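PDB 3RIQ: tailspike protein from Siphovirus 9NA, which recognises the lipopolysaccharide of Salmonella as the phage's receptor and probably cleaves it as an endorhamnosidase. Local coordinates for residues F63-G75 against Q142-N154. Residues are numbered along the deposited sequence; the frame is centred on the assembly and turned at random.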
loop_
_atom_site.group_PDB
_atom_site.type_symbol
_atom_site.label_atom_id
_atom_site.label_comp_id
_atom_site.label_asym_id
_atom_site.label_seq_id
_atom_site.Cartn_x
_atom_site.Cartn_y
_atom_site.Cartn_z
ATOM N N PHE A 63 33.331 -17.935 -8.068
ATOM C CA PHE A 63 33.331 -19.275 -8.669
ATOM C C PHE A 63 33.090 -19.145 -10.179
ATOM O O PHE A 63 32.009 -18.682 -10.598
ATOM C CB PHE A 63 32.246 -20.140 -8.049
ATOM C CG PHE A 63 32.372 -20.292 -6.552
ATOM C CD1 PHE A 63 33.529 -20.882 -5.977
ATOM C CD2 PHE A 63 31.369 -19.824 -5.712
ATOM C CE1 PHE A 63 33.646 -21.043 -4.566
ATOM C CE2 PHE A 63 31.486 -19.949 -4.300
ATOM C CZ PHE A 63 32.624 -20.571 -3.731
ATOM N N ILE A 64 34.070 -19.566 -10.983
ATOM C CA ILE A 64 34.057 -19.340 -12.421
ATOM C C ILE A 64 33.987 -20.651 -13.175
ATOM O O ILE A 64 34.809 -21.534 -12.939
ATOM C CB ILE A 64 35.335 -18.577 -12.864
ATOM C CG1 ILE A 64 35.470 -17.248 -12.123
ATOM C CG2 ILE A 64 35.374 -18.384 -14.416
ATOM C CD1 ILE A 64 36.875 -16.604 -12.244
ATOM N N GLY A 65 33.010 -20.822 -14.066
ATOM C CA GLY A 65 32.920 -22.070 -14.824
ATOM C C GLY A 65 31.794 -22.006 -15.819
ATOM O O GLY A 65 30.952 -21.125 -15.737
ATOM N N ASP A 66 31.785 -22.970 -16.744
ATOM C CA ASP A 66 30.625 -23.234 -17.590
ATOM C C ASP A 66 29.995 -24.530 -17.110
ATOM O O ASP A 66 30.663 -25.573 -17.091
ATOM C CB ASP A 66 31.067 -23.442 -19.038
ATOM C CG ASP A 66 31.658 -22.211 -19.657
ATOM O OD1 ASP A 66 31.251 -21.082 -19.318
ATOM O OD2 ASP A 66 32.544 -22.394 -20.508
ATOM N N GLY A 67 28.732 -24.495 -16.724
ATOM C CA GLY A 67 28.058 -25.677 -16.212
ATOM C C GLY A 67 27.785 -25.577 -14.705
ATOM O O GLY A 67 27.614 -24.485 -14.154
ATOM N N VAL A 68 27.741 -26.738 -14.045
ATOM C CA VAL A 68 27.259 -26.826 -12.675
ATOM C C VAL A 68 28.368 -27.134 -11.662
ATOM O O VAL A 68 29.229 -27.992 -11.903
ATOM C CB VAL A 68 26.107 -27.892 -12.564
ATOM C CG1 VAL A 68 26.611 -29.314 -12.802
ATOM C CG2 VAL A 68 25.449 -27.842 -11.193
ATOM N N LEU A 69 28.314 -26.451 -10.524
ATOM C CA LEU A 69 29.151 -26.782 -9.350
ATOM C C LEU A 69 28.176 -27.295 -8.261
ATOM O O LEU A 69 27.301 -26.544 -7.796
ATOM C CB LEU A 69 29.901 -25.519 -8.894
ATOM C CG LEU A 69 30.706 -25.611 -7.579
ATOM C CD1 LEU A 69 31.781 -26.744 -7.653
ATOM C CD2 LEU A 69 31.397 -24.264 -7.327
ATOM N N ASN A 70 28.296 -28.565 -7.875
ATOM C CA ASN A 70 27.399 -29.189 -6.853
ATOM C C ASN A 70 27.959 -29.056 -5.453
ATOM O O ASN A 70 29.138 -29.385 -5.196
ATOM C CB ASN A 70 27.228 -30.690 -7.152
ATOM C CG ASN A 70 26.641 -30.951 -8.509
ATOM O OD1 ASN A 70 27.350 -31.307 -9.479
ATOM N ND2 ASN A 70 25.343 -30.808 -8.600
ATOM N N TRP A 71 27.119 -28.588 -4.530
ATOM C CA TRP A 71 27.458 -28.521 -3.110
ATOM C C TRP A 71 26.577 -29.494 -2.353
ATOM O O TRP A 71 25.336 -29.325 -2.278
ATOM C CB TRP A 71 27.278 -27.103 -2.583
ATOM C CG TRP A 71 28.408 -26.157 -2.936
ATOM C CD1 TRP A 71 29.451 -26.357 -3.842
ATOM C CD2 TRP A 71 28.611 -24.869 -2.372
ATOM N NE1 TRP A 71 30.278 -25.241 -3.841
ATOM C CE2 TRP A 71 29.780 -24.319 -2.957
ATOM C CE3 TRP A 71 27.899 -24.100 -1.416
ATOM C CZ2 TRP A 71 30.248 -23.008 -2.635
ATOM C CZ3 TRP A 71 28.369 -22.833 -1.091
ATOM C CH2 TRP A 71 29.541 -22.294 -1.700
ATOM N N ASN A 72 27.225 -30.506 -1.771
ATOM C CA ASN A 72 26.523 -31.647 -1.142
ATOM C C ASN A 72 26.847 -31.711 0.341
ATOM O O ASN A 72 27.925 -31.299 0.765
ATOM C CB ASN A 72 26.977 -32.950 -1.809
ATOM C CG ASN A 72 26.724 -32.945 -3.289
ATOM O OD1 ASN A 72 27.531 -33.441 -4.094
ATOM N ND2 ASN A 72 25.596 -32.431 -3.667
ATOM N N ASN A 73 25.905 -32.207 1.124
ATOM C CA ASN A 73 26.076 -32.387 2.570
ATOM C C ASN A 73 26.489 -31.127 3.323
ATOM O O ASN A 73 27.253 -31.186 4.269
ATOM C CB ASN A 73 27.067 -33.531 2.857
ATOM C CG ASN A 73 26.629 -34.821 2.209
ATOM O OD1 ASN A 73 25.463 -35.211 2.306
ATOM N ND2 ASN A 73 27.558 -35.517 1.585
ATOM N N LEU A 74 25.932 -29.994 2.943
ATOM C CA LEU A 74 26.202 -28.790 3.699
ATOM C C LEU A 74 25.339 -28.831 4.929
ATOM O O LEU A 74 24.135 -29.068 4.816
ATOM C CB LEU A 74 25.866 -27.547 2.826
ATOM C CG LEU A 74 26.215 -26.190 3.430
ATOM C CD1 LEU A 74 27.725 -26.142 3.788
ATOM C CD2 LEU A 74 25.860 -25.028 2.434
ATOM N N GLY A 75 25.923 -28.631 6.107
ATOM C CA GLY A 75 25.192 -28.832 7.365
ATOM C C GLY A 75 24.105 -27.793 7.609
ATOM O O GLY A 75 24.283 -26.625 7.291
ATOM N N GLN A 142 25.752 -23.089 -27.924
ATOM C CA GLN A 142 26.762 -22.499 -27.036
ATOM C C GLN A 142 26.754 -23.130 -25.645
ATOM O O GLN A 142 25.697 -23.492 -25.150
ATOM C CB GLN A 142 26.581 -20.985 -26.943
ATOM C CG GLN A 142 25.302 -20.531 -26.254
ATOM C CD GLN A 142 25.267 -19.036 -26.092
ATOM O OE1 GLN A 142 26.328 -18.387 -26.029
ATOM N NE2 GLN A 142 24.053 -18.463 -26.026
ATOM N N VAL A 143 27.946 -23.235 -25.044
ATOM C CA VAL A 143 28.171 -23.770 -23.692
ATOM C C VAL A 143 28.721 -22.650 -22.813
ATOM O O VAL A 143 29.843 -22.166 -23.014
ATOM C CB VAL A 143 29.194 -24.940 -23.749
ATOM C CG1 VAL A 143 29.500 -25.484 -22.360
ATOM C CG2 VAL A 143 28.655 -26.047 -24.625
ATOM N N ALA A 144 27.924 -22.250 -21.819
ATOM C CA ALA A 144 28.240 -21.085 -21.005
ATOM C C ALA A 144 27.326 -21.128 -19.789
ATOM O O ALA A 144 26.412 -21.941 -19.735
ATOM C CB ALA A 144 27.971 -19.773 -21.799
ATOM N N GLY A 145 27.560 -20.214 -18.848
ATOM C CA GLY A 145 26.673 -20.044 -17.677
ATOM C C GLY A 145 27.152 -20.846 -16.494
ATOM O O GLY A 145 27.500 -22.012 -16.654
ATOM N N ALA A 146 27.164 -20.223 -15.313
ATOM C CA ALA A 146 27.672 -20.840 -14.083
ATOM C C ALA A 146 26.515 -21.003 -13.099
ATOM O O ALA A 146 25.958 -19.998 -12.609
ATOM C CB ALA A 146 28.756 -19.935 -13.472
ATOM N N THR A 147 26.195 -22.255 -12.771
ATOM C CA THR A 147 25.129 -22.555 -11.804
ATOM C C THR A 147 25.685 -23.268 -10.587
ATOM O O THR A 147 26.381 -24.304 -10.713
ATOM C CB THR A 147 24.050 -23.446 -12.487
ATOM O OG1 THR A 147 23.580 -22.761 -13.654
ATOM C CG2 THR A 147 22.868 -23.711 -11.570
ATOM N N LEU A 148 25.350 -22.742 -9.410
ATOM C CA LEU A 148 25.607 -23.448 -8.145
ATOM C C LEU A 148 24.373 -24.291 -7.868
ATOM O O LEU A 148 23.268 -23.754 -7.793
ATOM C CB LEU A 148 25.791 -22.419 -6.998
ATOM C CG LEU A 148 26.322 -23.074 -5.689
ATOM C CD1 LEU A 148 27.766 -23.607 -5.875
ATOM C CD2 LEU A 148 26.205 -22.086 -4.528
ATOM N N ARG A 149 24.560 -25.599 -7.672
ATOM C CA ARG A 149 23.464 -26.486 -7.301
ATOM C C ARG A 149 23.724 -26.983 -5.890
ATOM O O ARG A 149 24.692 -27.741 -5.652
ATOM C CB ARG A 149 23.357 -27.655 -8.275
ATOM C CG ARG A 149 22.102 -28.510 -8.052
ATOM C CD ARG A 149 22.006 -29.663 -9.020
ATOM N NE ARG A 149 20.597 -30.048 -9.175
ATOM C CZ ARG A 149 20.153 -30.873 -10.118
ATOM N NH1 ARG A 149 21.029 -31.485 -10.927
ATOM N NH2 ARG A 149 18.842 -31.104 -10.240
ATOM N N VAL A 150 22.881 -26.548 -4.952
ATOM C CA VAL A 150 22.971 -26.965 -3.543
ATOM C C VAL A 150 21.962 -28.102 -3.374
ATOM O O VAL A 150 20.759 -27.887 -3.581
ATOM C CB VAL A 150 22.670 -25.792 -2.605
ATOM C CG1 VAL A 150 22.581 -26.252 -1.157
ATOM C CG2 VAL A 150 23.703 -24.687 -2.777
ATOM N N ASN A 151 22.450 -29.303 -3.040
ATOM C CA ASN A 151 21.587 -30.481 -3.000
ATOM C C ASN A 151 21.246 -30.919 -1.583
ATOM O O ASN A 151 22.144 -31.088 -0.741
ATOM C CB ASN A 151 22.316 -31.632 -3.701
ATOM C CG ASN A 151 22.610 -31.346 -5.191
ATOM O OD1 ASN A 151 23.777 -31.431 -5.668
ATOM N ND2 ASN A 151 21.584 -31.026 -5.913
ATOM N N SER A 152 19.956 -31.116 -1.329
ATOM C CA SER A 152 19.442 -31.701 -0.083
ATOM C C SER A 152 20.056 -31.037 1.149
ATOM O O SER A 152 20.640 -31.709 2.000
ATOM C CB SER A 152 19.683 -33.212 -0.070
ATOM O OG SER A 152 18.906 -33.797 -1.096
ATOM N N ALA A 153 19.932 -29.712 1.222
ATOM C CA ALA A 153 20.337 -28.959 2.408
ATOM C C ALA A 153 19.119 -28.310 3.044
ATOM O O ALA A 153 18.186 -27.909 2.322
ATOM C CB ALA A 153 21.402 -27.902 2.033
ATOM N N ASN A 154 19.133 -28.211 4.379
ATOM C CA ASN A 154 18.052 -27.587 5.126
ATOM C C ASN A 154 18.612 -26.441 5.920
ATOM O O ASN A 154 19.715 -26.540 6.483
ATOM C CB ASN A 154 17.371 -28.581 6.072
ATOM C CG ASN A 154 16.533 -29.622 5.355
ATOM O OD1 ASN A 154 15.931 -29.379 4.310
ATOM N ND2 ASN A 154 16.482 -30.810 5.946
HETATM O O HOH W 1 23.881 -31.694 -10.686
HETATM O O HOH W 2 24.228 -29.480 0.467
HETATM O O HOH W 3 23.486 -33.297 0.090
HETATM O O HOH W 4 21.397 -29.433 5.680
HETATM O O HOH W 5 23.103 -31.360 3.395
#
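Strands 67-72 and 146-151 run parallel, their axes 4.7 Å apart and inclined by 23°, and six backbone hydrogen bonds join them from Gly67 N on Gly145 O to Asn151 N on Trp71 O. Both Gly67 and Gly145 have positive phi angles that would press a side chain against the preceding carbonyl, and the pairing begins where they meet. On the face that carries Leu69, Trp71, Leu148 and Val150, Leu148 CD1 sits over one face of the indole, 3.6 Å from the centroid of the five-membered ring and only 9° off its normal, a CH-pi contact. With CG anti to the backbone N (chi1 -169°), the Leu148 side chain leans toward the neighbouring strand, and the same CD1 also reaches Leu69 CG at 3.9 Å. Phe63 CZ lies at the indole edge, and Met85 of strand 79-87 touches both Phe63 and Leu148. Such stacking of apolar side chains from coil to coil fills the interior of a right-handed parallel beta-helix, here in the P22 tailspike family; the two strands are adjacent rungs, although the chain between them makes a long detour that includes strand 79-87. The opposite face, with Val68, Asn70, Asn72, Thr147, Arg149 and Asn151, is mostly polar. Asn72 ND2 donates to Asn151 OD1 at 2.9 Å, meeting a lone pair in the carbonyl plane although the N-H is noticeably bent; the two amides are nearly coplanar. Asn70 ND2 adds a long, weak bond to that same oxygen, and water 1 links this nitrogen to Arg149 NH1. The extended Arg149 chain passes alongside the Asn70 amide, CD 3.6 Å from ND2, before its guanidinium reaches Thr171 through NE and a salt bridge to Glu194 through NH2. Val68 CG2 packs on Arg149 CB at 3.6 Å.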